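Local coordinates for type-iv like pilin ttha1222 (Thermus thermophilus, PDB 5G2F), which is of unknown function but, as a type IV pilin-like protein linked to natural competence, probably takes part in DNA uptake at the cell envelope, at residues 42-54 with 60-72. Sequence-based numbering, arbitrary orientation.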
ATOM      1  N   GLN A  42      13.130  -4.719  -3.941  1.00 46.87           N
ATOM      2  CA  GLN A  42      13.308  -6.046  -3.386  1.00 47.46           C
ATOM      3  C   GLN A  42      13.303  -5.961  -1.860  1.00 45.83           C
ATOM      4  O   GLN A  42      14.071  -5.223  -1.291  1.00 47.41           O
ATOM      5  CB  GLN A  42      14.630  -6.614  -3.884  1.00 52.95           C
ATOM      6  CG  GLN A  42      15.019  -7.950  -3.261  1.00 58.98           C
ATOM      7  CD  GLN A  42      14.131  -9.115  -3.673  1.00 66.34           C
ATOM      8  OE1 GLN A  42      13.533  -9.121  -4.761  1.00 69.44           O
ATOM      9  NE2 GLN A  42      14.049 -10.116  -2.798  1.00 67.99           N
ATOM     10  N   ARG A  43      12.430  -6.715  -1.209  1.00 45.06           N
ATOM     11  CA  ARG A  43      12.361  -6.754   0.252  1.00 43.23           C
ATOM     12  C   ARG A  43      13.109  -7.985   0.776  1.00 45.52           C
ATOM     13  O   ARG A  43      12.756  -9.110   0.430  1.00 46.32           O
ATOM     14  CB  ARG A  43      10.899  -6.782   0.734  1.00 43.45           C
ATOM     15  CG  ARG A  43      10.776  -6.887   2.252  1.00 46.39           C
ATOM     16  CD  ARG A  43       9.350  -6.777   2.795  1.00 47.14           C
ATOM     17  NE  ARG A  43       8.398  -7.629   2.090  1.00 52.28           N
ATOM     18  CZ  ARG A  43       8.252  -8.928   2.318  1.00 53.48           C
ATOM     19  NH1 ARG A  43       8.999  -9.555   3.210  1.00 54.68           N
ATOM     20  NH2 ARG A  43       7.364  -9.608   1.616  1.00 57.94           N
ATOM     21  N   PRO A  44      14.159  -7.800   1.589  1.00 46.14           N
ATOM     22  CA  PRO A  44      14.826  -8.996   2.149  1.00 50.20           C
ATOM     23  C   PRO A  44      13.860  -9.834   3.004  1.00 51.00           C
ATOM     24  O   PRO A  44      12.969  -9.288   3.640  1.00 49.82           O
ATOM     25  CB  PRO A  44      15.963  -8.415   3.016  1.00 51.51           C
ATOM     26  CG  PRO A  44      16.119  -6.998   2.572  1.00 50.50           C
ATOM     27  CD  PRO A  44      14.797  -6.550   2.031  1.00 47.97           C
ATOM     28  N   LYS A  45      14.025 -11.149   3.031  1.00 53.66           N
ATOM     29  CA  LYS A  45      13.023 -12.000   3.677  1.00 54.49           C
ATOM     30  C   LYS A  45      13.044 -11.817   5.191  1.00 53.11           C
ATOM     31  O   LYS A  45      12.053 -12.080   5.854  1.00 51.16           O
ATOM     32  CB  LYS A  45      13.162 -13.472   3.250  1.00 61.05           C
ATOM     33  CG  LYS A  45      14.478 -14.113   3.609  1.00 65.48           C
ATOM     34  CD  LYS A  45      14.530 -15.581   3.157  1.00 69.83           C
ATOM     35  CE  LYS A  45      15.966 -16.078   3.109  1.00 74.19           C
ATOM     36  NZ  LYS A  45      16.677 -15.761   4.382  1.00 75.72           N
ATOM     37  N   THR A  46      14.137 -11.290   5.737  1.00 52.67           N
ATOM     38  CA  THR A  46      14.168 -10.930   7.161  1.00 53.52           C
ATOM     39  C   THR A  46      13.054  -9.938   7.551  1.00 51.70           C
ATOM     40  O   THR A  46      12.579  -9.949   8.692  1.00 52.04           O
ATOM     41  CB  THR A  46      15.561 -10.399   7.625  1.00 54.61           C
ATOM     42  OG1 THR A  46      15.565 -10.225   9.050  1.00 56.65           O
ATOM     43  CG2 THR A  46      15.920  -9.063   6.986  1.00 52.41           C
ATOM     44  N   VAL A  47      12.642  -9.082   6.621  1.00 49.30           N
ATOM     45  CA  VAL A  47      11.582  -8.122   6.914  1.00 45.95           C
ATOM     46  C   VAL A  47      10.220  -8.803   6.824  1.00 47.59           C
ATOM     47  O   VAL A  47       9.741  -9.117   5.736  1.00 48.38           O
ATOM     48  CB  VAL A  47      11.613  -6.915   5.981  1.00 44.86           C
ATOM     49  CG1 VAL A  47      10.528  -5.928   6.372  1.00 41.74           C
ATOM     50  CG2 VAL A  47      12.987  -6.242   6.031  1.00 43.69           C
ATOM     51  N   THR A  48       9.599  -9.043   7.978  1.00 46.17           N
ATOM     52  CA  THR A  48       8.336  -9.754   8.021  1.00 47.37           C
ATOM     53  C   THR A  48       7.141  -8.860   8.217  1.00 46.19           C
ATOM     54  O   THR A  48       6.018  -9.268   7.941  1.00 45.90           O
ATOM     55  CB  THR A  48       8.341 -10.825   9.139  1.00 51.32           C
ATOM     56  OG1 THR A  48       8.565 -10.212  10.413  1.00 51.39           O
ATOM     57  CG2 THR A  48       9.427 -11.837   8.891  1.00 52.81           C
ATOM     58  N   ALA A  49       7.365  -7.626   8.681  1.00 41.60           N
ATOM     59  CA  ALA A  49       6.291  -6.662   8.829  1.00 40.28           C
ATOM     60  C   ALA A  49       6.909  -5.273   8.564  1.00 38.50           C
ATOM     61  O   ALA A  49       8.099  -5.074   8.821  1.00 38.63           O
ATOM     62  CB  ALA A  49       5.677  -6.708  10.214  1.00 42.07           C
ATOM     63  N   CYS A  50       6.132  -4.391   7.958  1.00 37.50           N
ATOM     64  CA  CYS A  50       6.606  -3.070   7.599  1.00 37.22           C
ATOM     65  C   CYS A  50       5.437  -2.109   7.464  1.00 37.98           C
ATOM     66  O   CYS A  50       4.596  -2.266   6.583  1.00 36.81           O
ATOM     67  CB  CYS A  50       7.428  -3.132   6.312  1.00 38.25           C
ATOM     68  SG  CYS A  50       8.513  -1.708   5.968  1.00 39.37           S
ATOM     69  N   THR A  51       5.382  -1.101   8.325  1.00 34.40           N
ATOM     70  CA  THR A  51       4.266  -0.164   8.325  1.00 34.72           C
ATOM     71  C   THR A  51       4.795   1.261   8.290  1.00 33.16           C
ATOM     72  O   THR A  51       5.874   1.545   8.851  1.00 33.15           O
ATOM     73  CB  THR A  51       3.368  -0.292   9.585  1.00 37.55           C
ATOM     74  OG1 THR A  51       4.144  -0.006  10.732  1.00 42.48           O
ATOM     75  CG2 THR A  51       2.836  -1.664   9.740  1.00 40.24           C
ATOM     76  N   ILE A  52       4.032   2.137   7.656  1.00 29.12           N
ATOM     77  CA  ILE A  52       4.386   3.548   7.598  1.00 30.13           C
ATOM     78  C   ILE A  52       3.277   4.302   8.287  1.00 30.49           C
ATOM     79  O   ILE A  52       2.102   4.110   7.948  1.00 29.76           O
ATOM     80  CB  ILE A  52       4.526   4.051   6.147  1.00 29.15           C
ATOM     81  CG1 ILE A  52       5.546   3.197   5.392  1.00 31.35           C
ATOM     82  CG2 ILE A  52       4.890   5.541   6.154  1.00 28.93           C
ATOM     83  CD1 ILE A  52       5.455   3.329   3.856  1.00 29.89           C
ATOM     84  N   THR A  53       3.639   5.117   9.257  1.00 27.06           N
ATOM     85  CA  THR A  53       2.714   5.950   9.975  1.00 27.90           C
ATOM     86  C   THR A  53       2.986   7.412   9.629  1.00 28.92           C
ATOM     87  O   THR A  53       4.120   7.904   9.808  1.00 26.94           O
ATOM     88  CB  THR A  53       2.879   5.731  11.493  1.00 29.55           C
ATOM     89  OG1 THR A  53       2.605   4.358  11.810  1.00 30.88           O
ATOM     90  CG2 THR A  53       1.921   6.626  12.322  1.00 30.41           C
ATOM     91  N   TYR A  54       1.942   8.140   9.219  1.00 28.18           N
ATOM     92  CA  TYR A  54       2.088   9.576   8.966  1.00 28.42           C
ATOM     93  C   TYR A  54       1.596  10.384  10.167  1.00 28.97           C
ATOM     94  O   TYR A  54       0.440  10.249  10.577  1.00 29.37           O
ATOM     95  CB  TYR A  54       1.348   9.958   7.665  1.00 29.06           C
ATOM     96  CG  TYR A  54       1.809   9.156   6.476  1.00 26.62           C
ATOM     97  CD1 TYR A  54       1.289   7.860   6.196  1.00 30.97           C
ATOM     98  CD2 TYR A  54       2.830   9.615   5.681  1.00 28.31           C
ATOM     99  CE1 TYR A  54       1.753   7.102   5.123  1.00 29.04           C
ATOM    100  CE2 TYR A  54       3.293   8.882   4.604  1.00 28.70           C
ATOM    101  CZ  TYR A  54       2.761   7.630   4.316  1.00 30.78           C
ATOM    102  OH  TYR A  54       3.250   6.894   3.265  1.00 30.09           O
ATOM    103  N   TYR A  60       6.823  11.077   8.763  1.00 26.30           N
ATOM    104  CA  TYR A  60       6.418   9.685   8.847  1.00 26.18           C
ATOM    105  C   TYR A  60       7.378   8.896   9.724  1.00 26.69           C
ATOM    106  O   TYR A  60       8.528   9.315   9.972  1.00 22.53           O
ATOM    107  CB  TYR A  60       6.347   9.021   7.440  1.00 24.13           C
ATOM    108  CG  TYR A  60       7.592   9.113   6.632  1.00 23.66           C
ATOM    109  CD1 TYR A  60       8.616   8.175   6.761  1.00 25.23           C
ATOM    110  CD2 TYR A  60       7.812  10.174   5.784  1.00 25.29           C
ATOM    111  CE1 TYR A  60       9.784   8.287   6.036  1.00 24.01           C
ATOM    112  CE2 TYR A  60       8.972  10.269   5.034  1.00 23.54           C
ATOM    113  CZ  TYR A  60       9.944   9.327   5.154  1.00 23.33           C
ATOM    114  OH  TYR A  60      11.150   9.467   4.491  1.00 24.69           O
ATOM    115  N   VAL A  61       6.900   7.707  10.121  1.00 25.83           N
ATOM    116  CA  VAL A  61       7.675   6.759  10.849  1.00 25.79           C
ATOM    117  C   VAL A  61       7.503   5.415  10.175  1.00 27.63           C
ATOM    118  O   VAL A  61       6.360   4.988   9.928  1.00 28.51           O
ATOM    119  CB  VAL A  61       7.195   6.635  12.314  1.00 25.50           C
ATOM    120  CG1 VAL A  61       8.107   5.704  13.095  1.00 27.32           C
ATOM    121  CG2 VAL A  61       7.204   7.995  12.986  1.00 26.18           C
ATOM    122  N   ILE A  62       8.620   4.779   9.863  1.00 26.19           N
ATOM    123  CA  ILE A  62       8.591   3.423   9.323  1.00 29.02           C
ATOM    124  C   ILE A  62       8.966   2.459  10.429  1.00 29.88           C
ATOM    125  O   ILE A  62      10.001   2.645  11.086  1.00 29.52           O
ATOM    126  CB  ILE A  62       9.623   3.254   8.172  1.00 28.83           C
ATOM    127  CG1 ILE A  62       9.350   4.275   7.060  1.00 28.35           C
ATOM    128  CG2 ILE A  62       9.608   1.840   7.646  1.00 31.27           C
ATOM    129  CD1 ILE A  62      10.533   4.503   6.138  1.00 29.32           C
ATOM    130  N   GLU A  63       8.174   1.416  10.604  1.00 30.03           N
ATOM    131  CA  GLU A  63       8.464   0.356  11.571  1.00 33.05           C
ATOM    132  C   GLU A  63       8.560  -0.948  10.859  1.00 35.70           C
ATOM    133  O   GLU A  63       7.631  -1.308  10.115  1.00 35.77           O
ATOM    134  CB  GLU A  63       7.328   0.221  12.568  1.00 35.51           C
ATOM    135  CG  GLU A  63       7.172   1.372  13.530  1.00 36.34           C
ATOM    136  CD  GLU A  63       5.885   1.224  14.309  1.00 40.51           C
ATOM    137  OE1 GLU A  63       5.892   0.515  15.353  1.00 42.52           O
ATOM    138  OE2 GLU A  63       4.846   1.763  13.845  1.00 41.68           O
ATOM    139  N   ALA A  64       9.682  -1.612  11.005  1.00 35.02           N
ATOM    140  CA  ALA A  64       9.857  -2.904  10.373  1.00 38.02           C
ATOM    141  C   ALA A  64      10.247  -3.947  11.413  1.00 38.68           C
ATOM    142  O   ALA A  64      11.070  -3.670  12.281  1.00 40.34           O
ATOM    143  CB  ALA A  64      10.901  -2.807   9.286  1.00 37.68           C
ATOM    144  N   SER A  65       9.632  -5.126  11.326  1.00 41.01           N
ATOM    145  CA  SER A  65       9.978  -6.246  12.168  1.00 42.44           C
ATOM    146  C   SER A  65      10.857  -7.149  11.395  1.00 44.43           C
ATOM    147  O   SER A  65      10.573  -7.418  10.212  1.00 42.44           O
ATOM    148  CB  SER A  65       8.749  -7.026  12.601  1.00 45.04           C
ATOM    149  OG  SER A  65       7.843  -6.167  13.236  1.00 43.95           O
ATOM    150  N   LEU A  66      11.917  -7.621  12.060  1.00 45.73           N
ATOM    151  CA  LEU A  66      12.891  -8.479  11.440  1.00 49.99           C
ATOM    152  C   LEU A  66      12.911  -9.827  12.142  1.00 55.43           C
ATOM    153  O   LEU A  66      12.813  -9.924  13.373  1.00 57.58           O
ATOM    154  CB  LEU A  66      14.291  -7.873  11.536  1.00 49.41           C
ATOM    155  CG  LEU A  66      14.451  -6.414  11.127  1.00 48.68           C
ATOM    156  CD1 LEU A  66      15.901  -5.978  11.255  1.00 49.43           C
ATOM    157  CD2 LEU A  66      13.942  -6.218   9.702  1.00 46.68           C
ATOM    158  N   ASP A  67      13.043 -10.890  11.385  1.00 61.46           N
ATOM    159  CA  ASP A  67      13.382 -12.135  12.088  1.00 65.34           C
ATOM    160  C   ASP A  67      14.787 -12.638  11.768  1.00 65.72           C
ATOM    161  O   ASP A  67      15.323 -12.413  10.686  1.00 62.29           O
ATOM    162  CB  ASP A  67      12.333 -13.240  11.933  1.00 72.12           C
ATOM    163  CG  ASP A  67      12.254 -13.769  10.558  1.00 76.70           C
ATOM    164  OD1 ASP A  67      12.803 -13.123   9.645  1.00 77.28           O
ATOM    165  OD2 ASP A  67      11.659 -14.857  10.401  1.00 84.76           O
ATOM    166  N   GLY A  68      15.368 -13.326  12.741  1.00 67.37           N
ATOM    167  CA  GLY A  68      16.704 -13.875  12.601  1.00 71.78           C
ATOM    168  C   GLY A  68      17.761 -12.786  12.517  1.00 70.11           C
ATOM    169  O   GLY A  68      18.842 -12.979  11.946  1.00 73.25           O
ATOM    170  N   ALA A  69      17.464 -11.653  13.135  1.00 68.35           N
ATOM    171  CA  ALA A  69      18.347 -10.501  13.083  1.00 69.24           C
ATOM    172  C   ALA A  69      18.841 -10.122  14.477  1.00 70.64           C
ATOM    173  O   ALA A  69      18.228 -10.480  15.485  1.00 71.88           O
ATOM    174  CB  ALA A  69      17.623  -9.317  12.452  1.00 64.70           C
ATOM    175  N   ALA A  70      19.943  -9.383  14.523  1.00 72.11           N
ATOM    176  CA  ALA A  70      20.510  -8.933  15.804  1.00 75.23           C
ATOM    177  C   ALA A  70      19.567  -8.004  16.591  1.00 73.81           C
ATOM    178  O   ALA A  70      19.720  -7.836  17.801  1.00 75.26           O
ATOM    179  CB  ALA A  70      21.850  -8.251  15.571  1.00 76.64           C
ATOM    180  N   LEU A  71      18.631  -7.360  15.896  1.00 70.05           N
ATOM    181  CA  LEU A  71      17.495  -6.685  16.547  1.00 69.46           C
ATOM    182  C   LEU A  71      16.181  -7.207  15.949  1.00 65.21           C
ATOM    183  O   LEU A  71      16.161  -7.739  14.849  1.00 62.27           O
ATOM    184  CB  LEU A  71      17.549  -5.145  16.411  1.00 70.68           C
ATOM    185  CG  LEU A  71      18.186  -4.182  17.399  1.00 75.46           C
ATOM    186  CD1 LEU A  71      19.657  -4.487  17.570  1.00 79.72           C
ATOM    187  CD2 LEU A  71      17.980  -2.754  16.911  1.00 72.36           C
ATOM    188  N   LYS A  72      15.087  -7.005  16.668  1.00 62.54           N
ATOM    189  CA  LYS A  72      13.783  -7.515  16.282  1.00 65.99           C
ATOM    190  C   LYS A  72      12.997  -6.452  15.497  1.00 58.27           C
ATOM    191  O   LYS A  72      12.257  -6.768  14.584  1.00 56.08           O
ATOM    192  CB  LYS A  72      12.986  -7.912  17.535  1.00 74.89           C
ATOM    193  CG  LYS A  72      11.547  -8.360  17.272  1.00 85.06           C
ATOM    194  CD  LYS A  72      11.505  -9.507  16.264  1.00 95.90           C
ATOM    195  CE  LYS A  72      10.101 -10.016  15.972  1.00101.50           C
ATOM    196  NZ  LYS A  72      10.188 -11.231  15.114  1.00107.89           N
TER
HETATM  197  O   HOH W   1       4.921   2.784  11.345  1.00 38.28           O
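T46 and D67 close one end of the antiparallel hairpin 47-54/60-66 with a reciprocal pair of hydrogen bonds. With chi1 at -173° swinging OG1 away from the backbone N, T46 OG1 donates to D67 O at 2.7 Å, while D67 N donates to a lone pair of T46 O. Threonine suits this turn because its short hydroxyl reaches a neighbouring carbonyl; replacing it by alanine is likely to leave D67 O without that donor and the D67-G68 bend freer to shift. Next, T48 and A49 both face S65 in a classic beta bulge: T48 N hydrogen-bonds S65 O, and S65 N approaches A49 O from above its carbonyl plane. Beyond it the ladder is regular, T53 N reaching V61 O with an N-H...O angle of 172°. Beta-branched V47, I52 and I62 suit extended strands and, with C50, A64 and L66, form the apolar face; V47 CG2 meets L66 CD2 at 3.8 Å. C50 is tied to C36 by a disulfide, and Y54 and Y60 reach helix 3-19. On the other face, one water bridges T51 OG1, T53 OG1, V61 O and E63 OE2, the last at 2.7 Å, while E63 OE1 pairs with K73. The hairpin is thus amphipathic, as in pilin sheets packed on the N-terminal helix.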